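Extracellular solute-binding protein, family 1 (Bifidobacterium longum subsp. infantis ATCC 15697, PDB 3QUF) probably binds a solute outside the cell and delivers it to an uptake transporter, as other family 1 solute-binding proteins do. Local coordinates at residues A[141-146]-A[154-159]; A[161-166]-A[176-181]. All coordinates share one frame; numbering follows the deposited sequence. Where two conformers were deposited one is given.

How the contacts relate
Both contacts lie in the same lobe of the solute-binding fold, on the same side of the chain's centre, with their own centres about 10 Å apart. They follow each other along the chain: 141-146 with 154-159 closes before 161-166 with 176-181 opens. Helix 160-172 starts right after the loop of contact 1. Strands 135-144 and 176-178 belong to one sheet. F141 joins the two contacts, for its CE1 lies 3.5 Å from F178 CE1 and its CE2 lies 3.7 Å from F163 CE1. P157 adds a second link, its CB packing 3.6 Å from F163 N. F141 thus lies between the rings of both contacts, where helix 160-172 meets the sheet.

Contact 1 of 2, residues A[141-146]-A[154-159]; sequences FFYNKD and DKFPKT
F156 packs its ring against F141 and Y143, two side chains that strand 135-144 sends to the same side. The path of F156 can be followed outward from CB. That atom grazes Y143 CE1 at 4.1 Å. CG is anti to the backbone N (chi1 -158°), which carries the ring toward the strand. CD1 then sits over one face of the Y143 ring, 3.5 Å from Y143 CD1 and nearer the rim than the middle. CE1 lies 3.8 Å from Y143 CB. At the far end, F156 CZ meets F141 CD2 at 3.6 Å, and F156 CE2 touches the same F141 atom. The two pairs differ in kind. The F156 and Y143 planes are inclined by 40°, neither a parallel stack nor a T. The F156 and F141 rings meet rim to rim, their planes 60° apart. P157 CD lies over one face of the F156 ring, and V261 and A282 of the adjoining strands also touch this side chain.

The Y143 hydroxyl reaches the loop by way of water. One water lies 2.9 Å from Y143 OH and donates to D154 O at 3.0 Å. Just beyond the strand, N144 caps helix 145-150; its OD1 accepts a hydrogen bond from I147 N and a weak one from D146 N.

With F156 cut back to an alanine, F141 and Y143 are likely to lose their shared partner, opening a gap between strand and loop. The chemistry is mostly apolar: three aromatic side chains hold the loop before helix 160-172 against the face of the sheet, while the water bridge ties its more polar end.

Contact 2 of 2, residues A[161-166]-A[176-181]; sequences DEFIEM and TAFLED
F163 points the edge of its ring at the face of F178. CZ is the atom that touches, and it stands 4.1 Å from both F178 CG and F178 CD2. The planes are 75° apart and the ring centroids 5.8 Å, a T-shaped (edge-to-face) pair. The C-H rim of F163 thus faces the pi cloud of F178. The first torsion of F163 (chi1 174°) sets CG anti to its backbone N and lets the ring reach out from the helix to the strand. F178 uses the same setting, and the two side chains cross at about a right angle.

Other aromatic rings make the next shell. F141 meets both phenylalanines, and W160 meets F163 from the start of the same helix. V261 touches F178. Farther out, A177 N is hydrogen-bonded to N171 OD1, which ties the start of the strand to the end of the helix.

The pair is buried where helix 160-172 packs against the sheet. Strand 176-178 runs parallel to strand 259-264, and I164 of the helix packs on helix 223-234.

Contact 1 of 2, residues A[141-146]-A[154-159]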
# COMPACT_ATOMS: atom_id res chain seq x y z
N PHE A 141 5.98 0.05 -12.07
CA PHE A 141 6.57 0.90 -13.08
C PHE A 141 5.80 0.75 -14.40
O PHE A 141 5.57 -0.38 -14.89
CB PHE A 141 8.04 0.55 -13.33
CG PHE A 141 9.06 1.35 -12.52
CD1 PHE A 141 8.79 2.56 -11.91
CD2 PHE A 141 10.38 0.86 -12.45
CE1 PHE A 141 9.78 3.26 -11.25
CE2 PHE A 141 11.37 1.58 -11.85
CZ PHE A 141 11.08 2.77 -11.23
N PHE A 142 5.41 1.88 -14.96
CA PHE A 142 4.79 1.94 -16.26
C PHE A 142 5.85 2.52 -17.19
O PHE A 142 6.50 3.50 -16.82
CB PHE A 142 3.54 2.82 -16.20
CG PHE A 142 2.38 2.18 -15.48
CD1 PHE A 142 2.46 1.85 -14.10
CD2 PHE A 142 1.22 1.87 -16.17
CE1 PHE A 142 1.40 1.23 -13.45
CE2 PHE A 142 0.15 1.27 -15.52
CZ PHE A 142 0.23 0.94 -14.16
N TYR A 143 6.07 1.89 -18.34
CA TYR A 143 7.13 2.32 -19.26
C TYR A 143 6.70 2.45 -20.71
O TYR A 143 5.77 1.79 -21.17
CB TYR A 143 8.39 1.42 -19.14
CG TYR A 143 8.17 -0.02 -19.55
CD1 TYR A 143 7.65 -0.94 -18.65
CD2 TYR A 143 8.49 -0.46 -20.83
CE1 TYR A 143 7.45 -2.27 -19.01
CE2 TYR A 143 8.29 -1.77 -21.21
CZ TYR A 143 7.78 -2.67 -20.30
OH TYR A 143 7.58 -3.97 -20.67
N ASN A 144 7.38 3.36 -21.41
CA ASN A 144 7.10 3.67 -22.81
C ASN A 144 7.99 2.73 -23.64
O ASN A 144 9.22 2.89 -23.70
CB ASN A 144 7.42 5.14 -23.07
CG ASN A 144 7.16 5.56 -24.51
OD1 ASN A 144 7.24 4.73 -25.42
ND2 ASN A 144 6.89 6.84 -24.73
N LYS A 145 7.36 1.72 -24.24
CA LYS A 145 8.10 0.70 -24.97
C LYS A 145 8.97 1.26 -26.11
O LYS A 145 10.06 0.73 -26.39
CB LYS A 145 7.14 -0.35 -25.52
CG LYS A 145 6.44 -1.17 -24.46
CD LYS A 145 5.50 -2.17 -25.07
CE LYS A 145 5.06 -3.20 -24.06
NZ LYS A 145 4.27 -4.32 -24.65
N ASP A 146 8.51 2.34 -26.73
CA ASP A 146 9.24 2.97 -27.86
C ASP A 146 10.49 3.66 -27.40
O ASP A 146 11.53 3.53 -28.05
CB ASP A 146 8.33 3.94 -28.59
CG ASP A 146 7.17 3.23 -29.27
OD1 ASP A 146 7.38 2.08 -29.73
OD2 ASP A 146 6.05 3.80 -29.34
N ASP A 154 14.25 -4.30 -25.22
CA ASP A 154 12.97 -4.89 -25.61
C ASP A 154 12.22 -5.41 -24.38
O ASP A 154 11.05 -5.78 -24.48
CB ASP A 154 13.17 -6.04 -26.61
CG ASP A 154 13.38 -7.39 -25.94
OD1 ASP A 154 14.49 -7.65 -25.42
OD2 ASP A 154 12.42 -8.20 -25.95
N LYS A 155 12.91 -5.45 -23.23
CA LYS A 155 12.36 -5.91 -21.95
C LYS A 155 12.80 -4.94 -20.85
O LYS A 155 13.83 -4.28 -20.95
CB LYS A 155 12.90 -7.30 -21.61
CG LYS A 155 12.29 -8.45 -22.43
CD LYS A 155 13.12 -9.75 -22.30
CE LYS A 155 12.99 -10.40 -20.90
NZ LYS A 155 11.61 -10.92 -20.62
N PHE A 156 12.02 -4.89 -19.78
CA PHE A 156 12.33 -3.97 -18.70
C PHE A 156 13.46 -4.53 -17.85
O PHE A 156 13.45 -5.72 -17.54
CB PHE A 156 11.11 -3.69 -17.85
CG PHE A 156 11.23 -2.42 -17.08
CD1 PHE A 156 10.97 -1.21 -17.69
CD2 PHE A 156 11.70 -2.42 -15.78
CE1 PHE A 156 11.14 -0.02 -17.01
CE2 PHE A 156 11.88 -1.24 -15.10
CZ PHE A 156 11.59 -0.02 -15.72
N PRO A 157 14.39 -3.67 -17.42
CA PRO A 157 15.46 -4.08 -16.52
C PRO A 157 15.01 -4.84 -15.28
O PRO A 157 14.06 -4.42 -14.60
CB PRO A 157 16.11 -2.75 -16.12
CG PRO A 157 15.98 -1.93 -17.28
CD PRO A 157 14.60 -2.28 -17.86
N LYS A 158 15.71 -5.93 -14.99
CA LYS A 158 15.43 -6.76 -13.86
C LYS A 158 16.07 -6.27 -12.56
O LYS A 158 15.51 -6.50 -11.51
CB LYS A 158 15.84 -8.20 -14.15
CG LYS A 158 14.87 -8.85 -15.12
CD LYS A 158 15.24 -10.32 -15.36
CE LYS A 158 14.25 -10.99 -16.33
NZ LYS A 158 12.84 -10.55 -16.07
N THR A 159 17.23 -5.60 -12.64
CA THR A 159 17.92 -5.13 -11.45
C THR A 159 18.10 -3.64 -11.49
O THR A 159 18.11 -3.03 -12.54
CB THR A 159 19.30 -5.80 -11.32
OG1 THR A 159 20.13 -5.34 -12.40
CG2 THR A 159 19.16 -7.32 -11.36
O HOH W 1 8.61 -4.37 -23.32

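Contact 2 of 2, residues A[161-166]-A[176-181]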
# COMPACT_ATOMS: atom_id res chain seq x y z
N ASP A 161 20.82 -1.88 -10.97
CA ASP A 161 22.01 -1.50 -11.72
C ASP A 161 21.68 -1.43 -13.22
O ASP A 161 22.09 -0.49 -13.91
CB ASP A 161 23.16 -2.48 -11.43
CG ASP A 161 23.58 -2.49 -9.96
OD1 ASP A 161 22.97 -1.75 -9.16
OD2 ASP A 161 24.52 -3.23 -9.60
N GLU A 162 20.91 -2.39 -13.71
CA GLU A 162 20.47 -2.38 -15.12
C GLU A 162 19.52 -1.20 -15.42
O GLU A 162 19.51 -0.61 -16.52
CB GLU A 162 19.79 -3.71 -15.48
CG GLU A 162 20.72 -4.94 -15.44
CD GLU A 162 19.98 -6.28 -15.23
OE1 GLU A 162 18.78 -6.29 -14.88
OE2 GLU A 162 20.61 -7.35 -15.43
N PHE A 163 18.69 -0.87 -14.44
CA PHE A 163 17.83 0.30 -14.55
C PHE A 163 18.62 1.60 -14.67
O PHE A 163 18.25 2.51 -15.44
CB PHE A 163 16.89 0.35 -13.34
CG PHE A 163 16.04 1.60 -13.24
CD1 PHE A 163 14.93 1.76 -14.05
CD2 PHE A 163 16.30 2.55 -12.27
CE1 PHE A 163 14.12 2.90 -13.93
CE2 PHE A 163 15.49 3.67 -12.14
CZ PHE A 163 14.41 3.83 -12.98
N ILE A 164 19.71 1.71 -13.92
CA ILE A 164 20.56 2.90 -13.98
C ILE A 164 21.20 2.96 -15.38
O ILE A 164 21.20 4.01 -16.03
CB ILE A 164 21.63 2.92 -12.87
CG1 ILE A 164 20.97 3.17 -11.51
CG2 ILE A 164 22.67 4.01 -13.14
CD1 ILE A 164 21.91 3.01 -10.31
N GLU A 165 21.70 1.82 -15.85
CA GLU A 165 22.34 1.77 -17.18
C GLU A 165 21.32 2.12 -18.28
O GLU A 165 21.65 2.86 -19.20
CB GLU A 165 22.94 0.39 -17.45
CG GLU A 165 24.20 0.08 -16.64
CD GLU A 165 25.35 1.10 -16.82
OE1 GLU A 165 25.75 1.38 -17.97
OE2 GLU A 165 25.85 1.63 -15.79
N MSE A 166 20.09 1.62 -18.16
CA MSE A 166 19.03 1.95 -19.12
C MSE A 166 18.70 3.43 -19.10
O MSE A 166 18.52 4.05 -20.16
CB MSE A 166 17.76 1.15 -18.82
CG MSE A 166 16.64 1.31 -19.84
SE MSE A 166 14.92 0.80 -19.11
CE MSE A 166 14.87 2.03 -17.59
N THR A 176 13.76 11.80 -21.28
CA THR A 176 13.94 11.75 -19.84
C THR A 176 13.62 10.33 -19.40
O THR A 176 12.56 9.82 -19.73
CB THR A 176 12.98 12.75 -19.19
OG1 THR A 176 13.31 14.07 -19.68
CG2 THR A 176 13.09 12.72 -17.69
N ALA A 177 14.55 9.70 -18.68
CA ALA A 177 14.39 8.29 -18.33
C ALA A 177 13.28 8.09 -17.32
O ALA A 177 12.44 7.20 -17.49
CB ALA A 177 15.71 7.71 -17.79
N PHE A 178 13.27 8.91 -16.27
CA PHE A 178 12.42 8.66 -15.12
C PHE A 178 12.15 9.96 -14.37
O PHE A 178 13.05 10.81 -14.19
CB PHE A 178 13.12 7.66 -14.20
CG PHE A 178 12.38 7.36 -12.94
CD1 PHE A 178 11.06 6.92 -12.99
CD2 PHE A 178 12.98 7.50 -11.69
CE1 PHE A 178 10.36 6.64 -11.82
CE2 PHE A 178 12.30 7.22 -10.52
CZ PHE A 178 10.98 6.78 -10.58
N LEU A 179 10.90 10.12 -13.97
CA LEU A 179 10.52 11.17 -13.07
C LEU A 179 9.63 10.55 -12.01
O LEU A 179 8.92 9.56 -12.27
CB LEU A 179 9.73 12.26 -13.79
CG LEU A 179 10.43 13.09 -14.82
CD1 LEU A 179 9.37 14.02 -15.41
CD2 LEU A 179 11.61 13.87 -14.23
N GLU A 180 9.65 11.14 -10.82
CA GLU A 180 8.82 10.65 -9.73
C GLU A 180 8.30 11.76 -8.85
O GLU A 180 8.95 12.78 -8.69
CB GLU A 180 9.62 9.68 -8.92
CG GLU A 180 8.80 8.86 -7.95
CD GLU A 180 9.56 7.63 -7.44
OE1 GLU A 180 10.80 7.67 -7.39
OE2 GLU A 180 8.89 6.66 -7.09
N ASP A 181 7.11 11.56 -8.33
CA ASP A 181 6.50 12.46 -7.36
C ASP A 181 7.14 12.19 -5.97
O ASP A 181 6.87 11.17 -5.40
CB ASP A 181 4.99 12.22 -7.32
CG ASP A 181 4.27 13.05 -6.28
OD1 ASP A 181 4.71 14.20 -5.97
OD2 ASP A 181 3.24 12.54 -5.76